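Local coordinates for ABC sugar (Ribose) transporter, periplasmic substrate-binding subunit (Rhodobacter sphaeroides, PDB 3L49), which probably binds a sugar in the periplasm and hands it to an ABC transporter, as related solute-binding proteins do, at residues Lys6-Thr11 with Pro62-Glu67; Ile28-Arg33 with Ala255-Ala260; Val128-Gly133 with Glu161-Asp166; Gly193-Cys198 with Ile218-Val223. All coordinates share one frame; numbering follows the deposited sequence.

Contact 1: Lys6-Thr11 with Pro62-Glu67; sequences KTIGIT and PDAIIE
D63 OD2 takes the backbone N-H of T7 at 2.7 Å in an almost straight bond (170° at the hydrogen), the donor standing above the carboxylate plane. T7 is held at its other end too, since its carbonyl O accepts from D63 N at 2.8 Å, so one residue grips both sides of T7. The aspartate reaches back because CG lies beside its own backbone N and anti to the carbonyl carbon (chi1 -57°). OD1 rests against the aliphatic chain of K6, 3.6 Å from CD. With an alanine here the T7 N-H is likely to lose its carboxylate partner, and K6 CD its neighbour. Beyond this point the strands run parallel in register: G9 N bonds to A64 O, I66 N to G9 O at 2.8 Å, and T11 N to I66 O. On one face I8 CG2 meets I66 CG1 at 4.0 Å, and helices 18-33 and 248-263 cover this side; on the other, T11 CG2 touches I65 CG2 beside helix 47-60. T11 OG1 and E67 OE1 turn to Q50 and T94. A side-chain acceptor thus begins the ladder that backbone carbonyls continue, joining neighbouring parallel strands of the N-terminal lobe's sheet.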
loop_
_atom_site.group_PDB
_atom_site.type_symbol
_atom_site.label_atom_id
_atom_site.label_comp_id
_atom_site.label_asym_id
_atom_site.label_seq_id
_atom_site.Cartn_x
_atom_site.Cartn_y
_atom_site.Cartn_z
ATOM N N LYS A 6 14.073 -7.371 -25.560
ATOM C CA LYS A 6 12.709 -7.060 -25.144
ATOM C C LYS A 6 12.563 -5.659 -24.575
ATOM O O LYS A 6 13.516 -5.077 -24.041
ATOM C CB LYS A 6 12.178 -8.094 -24.137
ATOM C CG LYS A 6 12.555 -9.557 -24.416
ATOM C CD LYS A 6 11.615 -10.259 -25.371
ATOM C CE LYS A 6 12.212 -11.599 -25.796
ATOM N NZ LYS A 6 11.203 -12.491 -26.431
ATOM N N THR A 7 11.353 -5.125 -24.708
ATOM C CA THR A 7 11.010 -3.825 -24.164
ATOM C C THR A 7 9.836 -4.002 -23.223
ATOM O O THR A 7 8.803 -4.545 -23.613
ATOM C CB THR A 7 10.630 -2.818 -25.275
ATOM O OG1 THR A 7 11.623 -2.834 -26.306
ATOM C CG2 THR A 7 10.522 -1.413 -24.710
ATOM N N ILE A 8 10.009 -3.562 -21.980
ATOM C CA ILE A 8 8.962 -3.676 -20.971
ATOM C C ILE A 8 8.535 -2.291 -20.523
ATOM O O ILE A 8 9.356 -1.501 -20.065
ATOM C CB ILE A 8 9.426 -4.496 -19.719
ATOM C CG1 ILE A 8 10.146 -5.801 -20.109
ATOM C CG2 ILE A 8 8.260 -4.733 -18.733
ATOM C CD1 ILE A 8 9.351 -6.789 -20.953
ATOM N N GLY A 9 7.249 -1.998 -20.669
ATOM C CA GLY A 9 6.682 -0.769 -20.140
ATOM C C GLY A 9 6.295 -0.891 -18.675
ATOM O O GLY A 9 5.807 -1.930 -18.238
ATOM N N ILE A 10 6.533 0.177 -17.921
ATOM C CA ILE A 10 6.093 0.299 -16.526
ATOM C C ILE A 10 5.146 1.489 -16.413
ATOM O O ILE A 10 5.494 2.597 -16.830
ATOM C CB ILE A 10 7.286 0.549 -15.563
ATOM C CG1 ILE A 10 8.298 -0.597 -15.619
ATOM C CG2 ILE A 10 6.807 0.785 -14.118
ATOM C CD1 ILE A 10 9.667 -0.154 -15.185
ATOM N N THR A 11 3.956 1.262 -15.865
ATOM C CA THR A 11 3.030 2.357 -15.560
ATOM C C THR A 11 2.636 2.381 -14.069
ATOM O O THR A 11 1.873 1.550 -13.603
ATOM C CB THR A 11 1.786 2.412 -16.536
ATOM O OG1 THR A 11 0.802 3.321 -16.028
ATOM C CG2 THR A 11 1.133 1.046 -16.733
ATOM N N PRO A 62 5.009 -2.757 -26.421
ATOM C CA PRO A 62 6.124 -3.415 -25.761
ATOM C C PRO A 62 5.873 -4.920 -25.672
ATOM O O PRO A 62 4.767 -5.391 -25.984
ATOM C CB PRO A 62 6.142 -2.773 -24.362
ATOM C CG PRO A 62 4.879 -1.942 -24.249
ATOM C CD PRO A 62 4.037 -2.237 -25.443
ATOM N N ASP A 63 6.892 -5.666 -25.261
ATOM C CA ASP A 63 6.750 -7.106 -25.054
ATOM C C ASP A 63 5.863 -7.462 -23.842
ATOM O O ASP A 63 5.270 -8.542 -23.819
ATOM C CB ASP A 63 8.121 -7.788 -24.977
ATOM C CG ASP A 63 8.973 -7.526 -26.220
ATOM O OD1 ASP A 63 9.019 -8.397 -27.116
ATOM O OD2 ASP A 63 9.578 -6.439 -26.313
ATOM N N ALA A 64 5.780 -6.554 -22.861
ATOM C CA ALA A 64 4.814 -6.631 -21.749
ATOM C C ALA A 64 4.680 -5.314 -20.989
ATOM O O ALA A 64 5.555 -4.452 -21.048
ATOM C CB ALA A 64 5.174 -7.753 -20.775
ATOM N N ILE A 65 3.579 -5.174 -20.258
ATOM C CA ILE A 65 3.345 -4.001 -19.404
ATOM C C ILE A 65 3.246 -4.406 -17.924
ATOM O O ILE A 65 2.576 -5.391 -17.589
ATOM C CB ILE A 65 2.089 -3.218 -19.876
ATOM C CG1 ILE A 65 2.376 -2.543 -21.226
ATOM C CG2 ILE A 65 1.630 -2.175 -18.829
ATOM C CD1 ILE A 65 1.140 -1.997 -21.948
ATOM N N ILE A 66 3.948 -3.671 -17.055
ATOM C CA ILE A 66 3.754 -3.795 -15.606
ATOM C C ILE A 66 3.036 -2.579 -15.048
ATOM O O ILE A 66 3.498 -1.452 -15.179
ATOM C CB ILE A 66 5.062 -4.011 -14.809
ATOM C CG1 ILE A 66 5.992 -5.023 -15.491
ATOM C CG2 ILE A 66 4.724 -4.493 -13.409
ATOM C CD1 ILE A 66 7.313 -5.222 -14.757
ATOM N N GLU A 67 1.890 -2.810 -14.428
ATOM C CA GLU A 67 1.115 -1.725 -13.857
ATOM C C GLU A 67 1.337 -1.699 -12.340
ATOM O O GLU A 67 1.266 -2.728 -11.685
ATOM C CB GLU A 67 -0.365 -1.920 -14.210
ATOM C CG GLU A 67 -1.224 -0.661 -14.154
ATOM C CD GLU A 67 -1.490 -0.183 -12.739
ATOM O OE1 GLU A 67 -1.640 -1.032 -11.835
ATOM O OE2 GLU A 67 -1.531 1.046 -12.534
#

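Contact 2: Ile28-Arg33 with Ala255-Ala260; sequences IAEIER and AVQNVA
E30 reaches toward helix 255-260 with its aliphatic part and carries its charge to the side of V256 away from the strands. CB lies 3.9 Å from V256 CB, and CG, placed anti to the backbone N, slides past the same valine carbon. At CG the chain bends (chi2 56°), lifting the carboxylate off the valine and toward Q257 and R33. OE2 comes within 2.9 Å of Q257 NE2, the carboxylate and amide planes standing 82° apart. R33, one helical turn on, grips the carboxylate side-on: NE donates to OE1 at 3.1 Å and also to OE2, while NH2 donates to the syn lone pair of OE2 at 2.9 Å. The carboxylate sits at the edge of the guanidinium, near its plane, whereas NE stands well out of the carboxylate plane. K253 adds a long, weak ion pair to OE1.

Nearer the strands, V256 CG1 packs on I31 CG1 at 3.7 Å, the two side chains crossing at about a right angle. The helix segments run in broadly the same direction, 36° apart with axes 9.5 Å from each other, and both lie on one face of the sheet, where I31 reaches I8 and I10 and V256 reaches I66. Replaced by a glutamine, E30 would probably lose the charge that pairs with R33. The chemistry is layered: hydrocarbon against the sheet, and farther from it a carboxylate whose negative charge is probably well balanced by the arginine.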
loop_
_atom_site.group_PDB
_atom_site.type_symbol
_atom_site.label_atom_id
_atom_site.label_comp_id
_atom_site.label_asym_id
_atom_site.label_seq_id
_atom_site.Cartn_x
_atom_site.Cartn_y
_atom_site.Cartn_z
ATOM N N ILE A 28 12.774 -1.071 -12.852
ATOM C CA ILE A 28 13.689 -0.509 -13.849
ATOM C C ILE A 28 15.031 -1.227 -13.797
ATOM O O ILE A 28 15.534 -1.685 -14.830
ATOM C CB ILE A 28 13.883 1.022 -13.653
ATOM C CG1 ILE A 28 12.574 1.781 -13.910
ATOM C CG2 ILE A 28 14.987 1.577 -14.565
ATOM C CD1 ILE A 28 12.614 3.253 -13.456
ATOM N N ALA A 29 15.574 -1.348 -12.582
ATOM C CA ALA A 29 16.872 -1.985 -12.329
ATOM C C ALA A 29 16.918 -3.439 -12.790
ATOM O O ALA A 29 17.915 -3.878 -13.367
ATOM C CB ALA A 29 17.223 -1.897 -10.850
ATOM N N GLU A 30 15.827 -4.166 -12.545
ATOM C CA GLU A 30 15.747 -5.578 -12.899
ATOM C C GLU A 30 15.582 -5.805 -14.401
ATOM O O GLU A 30 16.171 -6.742 -14.954
ATOM C CB GLU A 30 14.651 -6.295 -12.090
ATOM C CG GLU A 30 14.801 -7.828 -12.024
ATOM C CD GLU A 30 16.162 -8.320 -11.474
ATOM O OE1 GLU A 30 16.873 -7.560 -10.772
ATOM O OE2 GLU A 30 16.520 -9.491 -11.736
ATOM N N ILE A 31 14.797 -4.946 -15.051
ATOM C CA ILE A 31 14.629 -4.991 -16.505
ATOM C C ILE A 31 15.988 -4.835 -17.184
ATOM O O ILE A 31 16.382 -5.676 -17.998
ATOM C CB ILE A 31 13.641 -3.922 -17.027
ATOM C CG1 ILE A 31 12.208 -4.266 -16.616
ATOM C CG2 ILE A 31 13.709 -3.845 -18.551
ATOM C CD1 ILE A 31 11.235 -3.078 -16.659
ATOM N N GLU A 32 16.707 -3.784 -16.796
ATOM C CA GLU A 32 18.020 -3.483 -17.340
ATOM C C GLU A 32 19.056 -4.542 -16.987
ATOM O O GLU A 32 19.901 -4.876 -17.817
ATOM C CB GLU A 32 18.472 -2.097 -16.892
ATOM C CG GLU A 32 17.594 -0.970 -17.451
ATOM C CD GLU A 32 18.002 0.417 -16.966
ATOM O OE1 GLU A 32 17.348 1.400 -17.380
ATOM O OE2 GLU A 32 18.968 0.530 -16.174
ATOM N N ARG A 33 18.971 -5.087 -15.774
ATOM C CA ARG A 33 19.871 -6.158 -15.345
ATOM C C ARG A 33 19.754 -7.401 -16.231
ATOM O O ARG A 33 20.766 -7.983 -16.626
ATOM C CB ARG A 33 19.612 -6.535 -13.887
ATOM C CG ARG A 33 20.618 -7.522 -13.348
ATOM C CD ARG A 33 20.297 -7.996 -11.940
ATOM N NE ARG A 33 19.361 -9.124 -11.858
ATOM C CZ ARG A 33 19.646 -10.404 -12.106
ATOM N NH1 ARG A 33 20.851 -10.782 -12.515
ATOM N NH2 ARG A 33 18.699 -11.320 -11.974
ATOM N N ALA A 255 8.326 -9.156 -9.798
ATOM C CA ALA A 255 7.387 -8.873 -10.876
ATOM C C ALA A 255 8.047 -8.953 -12.252
ATOM O O ALA A 255 7.458 -9.481 -13.189
ATOM C CB ALA A 255 6.737 -7.508 -10.668
ATOM N N VAL A 256 9.277 -8.448 -12.353
ATOM C CA VAL A 256 10.031 -8.456 -13.608
ATOM C C VAL A 256 10.442 -9.881 -13.995
ATOM O O VAL A 256 10.460 -10.228 -15.178
ATOM C CB VAL A 256 11.243 -7.477 -13.560
ATOM C CG1 VAL A 256 12.069 -7.537 -14.841
ATOM C CG2 VAL A 256 10.754 -6.064 -13.351
ATOM N N GLN A 257 10.750 -10.724 -13.018
ATOM C CA GLN A 257 11.071 -12.102 -13.380
ATOM C C GLN A 257 9.847 -12.970 -13.629
ATOM O O GLN A 257 9.966 -14.010 -14.245
ATOM C CB GLN A 257 12.087 -12.770 -12.456
ATOM C CG GLN A 257 12.201 -12.200 -11.088
ATOM C CD GLN A 257 13.636 -12.187 -10.610
ATOM O OE1 GLN A 257 13.937 -12.681 -9.530
ATOM N NE2 GLN A 257 14.533 -11.627 -11.418
ATOM N N ASN A 258 8.679 -12.528 -13.180
ATOM C CA ASN A 258 7.430 -13.101 -13.667
ATOM C C ASN A 258 7.215 -12.767 -15.141
ATOM O O ASN A 258 6.801 -13.626 -15.920
ATOM C CB ASN A 258 6.245 -12.639 -12.827
ATOM C CG ASN A 258 6.109 -13.426 -11.542
ATOM O OD1 ASN A 258 6.313 -14.642 -11.522
ATOM N ND2 ASN A 258 5.770 -12.736 -10.458
ATOM N N VAL A 259 7.515 -11.523 -15.516
ATOM C CA VAL A 259 7.526 -11.113 -16.919
ATOM C C VAL A 259 8.537 -11.941 -17.722
ATOM O O VAL A 259 8.197 -12.537 -18.744
ATOM C CB VAL A 259 7.861 -9.606 -17.079
ATOM C CG1 VAL A 259 7.859 -9.211 -18.544
ATOM C CG2 VAL A 259 6.875 -8.745 -16.316
ATOM N N ALA A 260 9.772 -11.988 -17.234
ATOM C CA ALA A 260 10.858 -12.698 -17.904
ATOM C C ALA A 260 10.599 -14.202 -18.019
ATOM O O ALA A 260 11.044 -14.833 -18.971
ATOM C CB ALA A 260 12.169 -12.436 -17.186
#

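Contact 3: Val128-Gly133 with Glu161-Asp166; sequences VLVFNG and EPELRD
This is a strand-to-loop contact at the C-terminal end of strand 126-131, where the segment between strand 157-159 and helix 171-185 crosses at 55°. The backbones meet at a single bridge between F131 and L164: L164 N donates to V130 O, and N132 N to L164 O at 2.8 Å and 167°. Upstream the two chains are joined through a water that donates to P162 O and accepts from V130 N.

L164 lies across the aromatic ring. Its CB sits over one face of F131, 3.9 Å from the ring centroid in a CH-pi contact, while CD1 reaches the rim at F131 CZ and also touches L129 CD1 at 3.8 Å. On the opposite side of the strand E163 and N132 extend together from the two chains, and N132 ND2 donates to E163 OE2 at 3.1 Å; E163 OE1 is taken by Y144. D166 OD1 accepts from G133 N at 2.8 Å, which a chi1 of 48° permits by tucking CG in over the backbone. OD2 of the same carboxylate receives W199 NE1, so both oxygens are fixed. R165 lays its guanidinium face over N132 O.

The D166 side chain is about 7 Å from a bound unidentified ligand, consistent with a ligand cleft at the carboxyl ends of the parallel strands, as in periplasmic binding proteins of this fold.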
loop_
_atom_site.group_PDB
_atom_site.type_symbol
_atom_site.label_atom_id
_atom_site.label_comp_id
_atom_site.label_asym_id
_atom_site.label_seq_id
_atom_site.Cartn_x
_atom_site.Cartn_y
_atom_site.Cartn_z
ATOM N N VAL A 128 -11.606 3.054 18.017
ATOM C CA VAL A 128 -10.582 3.078 16.984
ATOM C C VAL A 128 -10.930 4.102 15.917
ATOM O O VAL A 128 -11.959 3.987 15.241
ATOM C CB VAL A 128 -10.387 1.672 16.319
ATOM C CG1 VAL A 128 -9.448 1.743 15.110
ATOM C CG2 VAL A 128 -9.855 0.662 17.315
ATOM N N LEU A 129 -10.056 5.095 15.771
ATOM C CA LEU A 129 -10.135 6.053 14.680
ATOM C C LEU A 129 -9.540 5.453 13.405
ATOM O O LEU A 129 -8.395 5.007 13.407
ATOM C CB LEU A 129 -9.389 7.330 15.062
ATOM C CG LEU A 129 -9.584 8.531 14.138
ATOM C CD1 LEU A 129 -11.067 8.895 14.027
ATOM C CD2 LEU A 129 -8.749 9.716 14.616
ATOM N N VAL A 130 -10.315 5.458 12.321
ATOM C CA VAL A 130 -9.928 4.782 11.077
ATOM C C VAL A 130 -9.840 5.738 9.891
ATOM O O VAL A 130 -10.795 6.444 9.583
ATOM C CB VAL A 130 -10.910 3.600 10.719
ATOM C CG1 VAL A 130 -10.676 3.070 9.300
ATOM C CG2 VAL A 130 -10.775 2.471 11.703
ATOM N N PHE A 131 -8.689 5.737 9.228
ATOM C CA PHE A 131 -8.525 6.432 7.964
ATOM C C PHE A 131 -8.770 5.462 6.813
ATOM O O PHE A 131 -8.052 4.470 6.670
ATOM C CB PHE A 131 -7.121 7.022 7.867
ATOM C CG PHE A 131 -6.928 8.264 8.683
ATOM C CD1 PHE A 131 -6.730 8.189 10.061
ATOM C CD2 PHE A 131 -6.935 9.513 8.073
ATOM C CE1 PHE A 131 -6.550 9.335 10.816
ATOM C CE2 PHE A 131 -6.754 10.665 8.816
ATOM C CZ PHE A 131 -6.557 10.578 10.191
ATOM N N ASN A 132 -9.783 5.753 5.998
ATOM C CA ASN A 132 -10.190 4.864 4.907
ATOM C C ASN A 132 -10.456 5.612 3.595
ATOM O O ASN A 132 -11.560 5.575 3.048
ATOM C CB ASN A 132 -11.416 4.038 5.338
ATOM C CG ASN A 132 -11.718 2.886 4.393
ATOM O OD1 ASN A 132 -10.833 2.377 3.691
ATOM N ND2 ASN A 132 -12.977 2.473 4.363
ATOM N N GLY A 133 -9.431 6.284 3.089
ATOM C CA GLY A 133 -9.577 7.124 1.910
ATOM C C GLY A 133 -9.061 6.501 0.630
ATOM O O GLY A 133 -9.020 7.164 -0.416
ATOM N N GLU A 161 -17.459 6.657 14.254
ATOM C CA GLU A 161 -18.096 7.224 13.073
ATOM C C GLU A 161 -17.891 8.739 13.062
ATOM O O GLU A 161 -18.048 9.385 14.097
ATOM C CB GLU A 161 -19.597 6.896 13.061
ATOM C CG GLU A 161 -19.949 5.432 13.368
ATOM C CD GLU A 161 -19.541 4.456 12.261
ATOM O OE1 GLU A 161 -19.562 4.841 11.071
ATOM O OE2 GLU A 161 -19.213 3.293 12.585
ATOM N N PRO A 162 -17.517 9.310 11.900
ATOM C CA PRO A 162 -17.223 8.618 10.646
ATOM C C PRO A 162 -15.753 8.223 10.508
ATOM O O PRO A 162 -14.923 8.571 11.347
ATOM C CB PRO A 162 -17.593 9.661 9.583
ATOM C CG PRO A 162 -17.338 10.984 10.248
ATOM C CD PRO A 162 -17.383 10.773 11.754
ATOM N N GLU A 163 -15.449 7.478 9.456
ATOM C CA GLU A 163 -14.074 7.180 9.130
ATOM C C GLU A 163 -13.507 8.382 8.421
ATOM O O GLU A 163 -14.186 9.018 7.617
ATOM C CB GLU A 163 -13.976 5.948 8.237
ATOM C CG GLU A 163 -14.204 4.645 8.976
ATOM C CD GLU A 163 -14.731 3.547 8.077
ATOM O OE1 GLU A 163 -15.427 2.657 8.612
ATOM O OE2 GLU A 163 -14.461 3.575 6.847
ATOM N N LEU A 164 -12.258 8.693 8.737
ATOM C CA LEU A 164 -11.578 9.829 8.154
ATOM C C LEU A 164 -11.022 9.457 6.793
ATOM O O LEU A 164 -10.833 8.276 6.498
ATOM C CB LEU A 164 -10.479 10.313 9.099
ATOM C CG LEU A 164 -11.052 10.809 10.430
ATOM C CD1 LEU A 164 -9.958 11.352 11.326
ATOM C CD2 LEU A 164 -12.128 11.872 10.199
ATOM N N ARG A 165 -10.802 10.464 5.952
ATOM C CA ARG A 165 -10.242 10.244 4.626
ATOM C C ARG A 165 -8.788 10.676 4.593
ATOM O O ARG A 165 -8.496 11.876 4.646
ATOM C CB ARG A 165 -11.043 10.996 3.553
ATOM C CG ARG A 165 -11.901 10.108 2.664
ATOM C CD ARG A 165 -13.277 9.834 3.264
ATOM N NE ARG A 165 -13.764 8.505 2.898
ATOM C CZ ARG A 165 -14.061 7.540 3.764
ATOM N NH1 ARG A 165 -14.486 6.364 3.318
ATOM N NH2 ARG A 165 -13.947 7.745 5.072
ATOM N N ASP A 166 -7.881 9.703 4.527
ATOM C CA ASP A 166 -6.475 10.012 4.283
ATOM C C ASP A 166 -6.310 10.360 2.805
ATOM O O ASP A 166 -7.032 9.826 1.963
ATOM C CB ASP A 166 -5.513 8.895 4.764
ATOM C CG ASP A 166 -5.921 7.495 4.311
ATOM O OD1 ASP A 166 -7.124 7.162 4.322
ATOM O OD2 ASP A 166 -5.014 6.707 3.970
HETATM O O HOH W 1 -12.954 6.502 12.459
#

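Contact 4: Gly193-Cys198 with Ile218-Val223; sequences GAIWAC and IRTYGV
The Y221 ring carries I195 O at its edge, near its plane, with CD1 3.8 Å from that oxygen. A chi1 of -59° turns the ring back toward A194, whose CB comes obliquely to Y221 CE1 at 4.2 Å; the tyrosine hydroxyl bonds to D121. Y221 O in turn approaches the indole of W196 obliquely, and one face of that indole has C198 N 3.6 Å above its plane, displaced toward the rim. Helix 107-122 packs on this side of the sheet through M118. The parallel strands, 15° apart, are the two strands of a beta-alpha-beta unit whose connecting helix, 200-212, lies on the other face, against I195 and I218. There I195 CG1 meets I218 CG2 at 4.1 Å and I195 CB meets T220 CG2 at 4.0 Å, the T220 hydroxyl turning to T207. The backbone ladder starts with a weak bond, R219 N to G193 O, and continues through I195 N to R219 O, Y221 N to I195 O at 2.8 Å, and A197 N to Y221 O. Past the last rung V223 CB rests 3.5 Å from C198 O. A disulfide ties C198 to C140, and the V223 side chain lies about 5 Å from a bound unidentified ligand.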
loop_
_atom_site.group_PDB
_atom_site.type_symbol
_atom_site.label_atom_id
_atom_site.label_comp_id
_atom_site.label_asym_id
_atom_site.label_seq_id
_atom_site.Cartn_x
_atom_site.Cartn_y
_atom_site.Cartn_z
ATOM N N GLY A 193 -8.564 5.110 21.500
ATOM C CA GLY A 193 -7.457 4.308 22.002
ATOM C C GLY A 193 -6.510 3.817 20.941
ATOM O O GLY A 193 -5.415 3.344 21.256
ATOM N N ALA A 194 -6.927 3.930 19.685
ATOM C CA ALA A 194 -6.120 3.449 18.566
ATOM C C ALA A 194 -6.420 4.228 17.301
ATOM O O ALA A 194 -7.515 4.765 17.141
ATOM C CB ALA A 194 -6.360 1.960 18.334
ATOM N N ILE A 195 -5.437 4.299 16.405
ATOM C CA ILE A 195 -5.638 4.892 15.086
ATOM C C ILE A 195 -5.076 3.950 14.020
ATOM O O ILE A 195 -3.946 3.466 14.136
ATOM C CB ILE A 195 -5.024 6.328 14.955
ATOM C CG1 ILE A 195 -5.483 7.242 16.095
ATOM C CG2 ILE A 195 -5.391 6.967 13.620
ATOM C CD1 ILE A 195 -4.983 8.701 16.008
ATOM N N TRP A 196 -5.881 3.700 12.991
ATOM C CA TRP A 196 -5.550 2.762 11.925
ATOM C C TRP A 196 -5.537 3.443 10.541
ATOM O O TRP A 196 -6.372 4.308 10.252
ATOM C CB TRP A 196 -6.570 1.598 11.940
ATOM C CG TRP A 196 -6.307 0.539 10.909
ATOM C CD1 TRP A 196 -5.548 -0.583 11.067
ATOM C CD2 TRP A 196 -6.778 0.515 9.554
ATOM N NE1 TRP A 196 -5.515 -1.303 9.901
ATOM C CE2 TRP A 196 -6.260 -0.652 8.953
ATOM C CE3 TRP A 196 -7.582 1.367 8.788
ATOM C CZ2 TRP A 196 -6.526 -0.993 7.623
ATOM C CZ3 TRP A 196 -7.839 1.032 7.460
ATOM C CH2 TRP A 196 -7.311 -0.137 6.895
ATOM N N ALA A 197 -4.598 3.026 9.690
ATOM C CA ALA A 197 -4.653 3.298 8.242
ATOM C C ALA A 197 -4.098 2.115 7.444
ATOM O O ALA A 197 -3.355 1.292 7.984
ATOM C CB ALA A 197 -3.920 4.575 7.885
ATOM N N CYS A 198 -4.448 2.038 6.159
ATOM C CA CYS A 198 -4.002 0.932 5.305
ATOM C C CYS A 198 -2.565 1.149 4.826
ATOM O O CYS A 198 -1.990 0.299 4.140
ATOM C CB CYS A 198 -4.951 0.713 4.115
ATOM S SG CYS A 198 -4.905 2.018 2.841
ATOM N N ILE A 218 -2.686 6.592 23.440
ATOM C CA ILE A 218 -3.230 6.150 22.160
ATOM C C ILE A 218 -2.075 5.655 21.297
ATOM O O ILE A 218 -0.997 6.239 21.323
ATOM C CB ILE A 218 -4.002 7.289 21.447
ATOM C CG1 ILE A 218 -5.135 7.802 22.345
ATOM C CG2 ILE A 218 -4.539 6.838 20.078
ATOM C CD1 ILE A 218 -5.763 9.094 21.891
ATOM N N ARG A 219 -2.295 4.562 20.566
ATOM C CA ARG A 219 -1.273 4.023 19.681
ATOM C C ARG A 219 -1.742 4.032 18.230
ATOM O O ARG A 219 -2.935 3.915 17.955
ATOM C CB ARG A 219 -0.841 2.617 20.124
ATOM C CG ARG A 219 -0.134 2.553 21.487
ATOM C CD ARG A 219 1.289 3.112 21.437
ATOM N NE ARG A 219 2.000 2.949 22.707
ATOM C CZ ARG A 219 2.203 3.916 23.601
ATOM N NH1 ARG A 219 1.758 5.148 23.387
ATOM N NH2 ARG A 219 2.863 3.648 24.717
ATOM N N THR A 220 -0.801 4.203 17.302
ATOM C CA THR A 220 -1.124 4.212 15.865
ATOM C C THR A 220 -0.609 2.961 15.160
ATOM O O THR A 220 0.403 2.384 15.564
ATOM C CB THR A 220 -0.569 5.451 15.117
ATOM O OG1 THR A 220 0.864 5.420 15.120
ATOM C CG2 THR A 220 -1.081 6.757 15.733
ATOM N N TYR A 221 -1.311 2.551 14.103
ATOM C CA TYR A 221 -1.015 1.314 13.384
ATOM C C TYR A 221 -1.146 1.519 11.894
ATOM O O TYR A 221 -2.145 2.062 11.424
ATOM C CB TYR A 221 -1.962 0.190 13.836
ATOM C CG TYR A 221 -1.868 -0.090 15.316
ATOM C CD1 TYR A 221 -2.629 0.639 16.224
ATOM C CD2 TYR A 221 -0.981 -1.044 15.809
ATOM C CE1 TYR A 221 -2.520 0.425 17.581
ATOM C CE2 TYR A 221 -0.864 -1.271 17.170
ATOM C CZ TYR A 221 -1.649 -0.535 18.045
ATOM O OH TYR A 221 -1.563 -0.737 19.388
ATOM N N GLY A 222 -0.148 1.061 11.145
ATOM C CA GLY A 222 -0.177 1.191 9.691
ATOM C C GLY A 222 0.654 0.134 9.010
ATOM O O GLY A 222 1.163 -0.777 9.660
ATOM N N VAL A 223 0.802 0.274 7.696
ATOM C CA VAL A 223 1.423 -0.740 6.851
ATOM C C VAL A 223 2.417 -0.069 5.918
ATOM O O VAL A 223 2.102 0.974 5.366
ATOM C CB VAL A 223 0.357 -1.452 5.974
ATOM C CG1 VAL A 223 1.014 -2.306 4.880
ATOM C CG2 VAL A 223 -0.610 -2.293 6.815
#

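In the fold
The contacts fall into two pairs on opposite sides of the chain's centre, one in each lobe. Contacts 1 and 2 have centres 10 Å apart and share a hydrophobic interface: I10 CD1 meets I31 CD1 at 3.6 Å, and V259 CG1 packs on I8 CD1 at 3.7 Å. Contacts 3 and 4 are also 10 Å apart between centres, and their strands 126-131 and 194-197 are sheet neighbours, with a probable hydrogen bond from W196 N to L129 O at 2.9 Å. Between the pairs, the centres of contacts 1 and 4 stand 36 Å apart. Like V223 and D166, the E67 side chain of contact 1 lies near bound unidentified ligand, at about 11 Å, consistent with a cleft between the lobes.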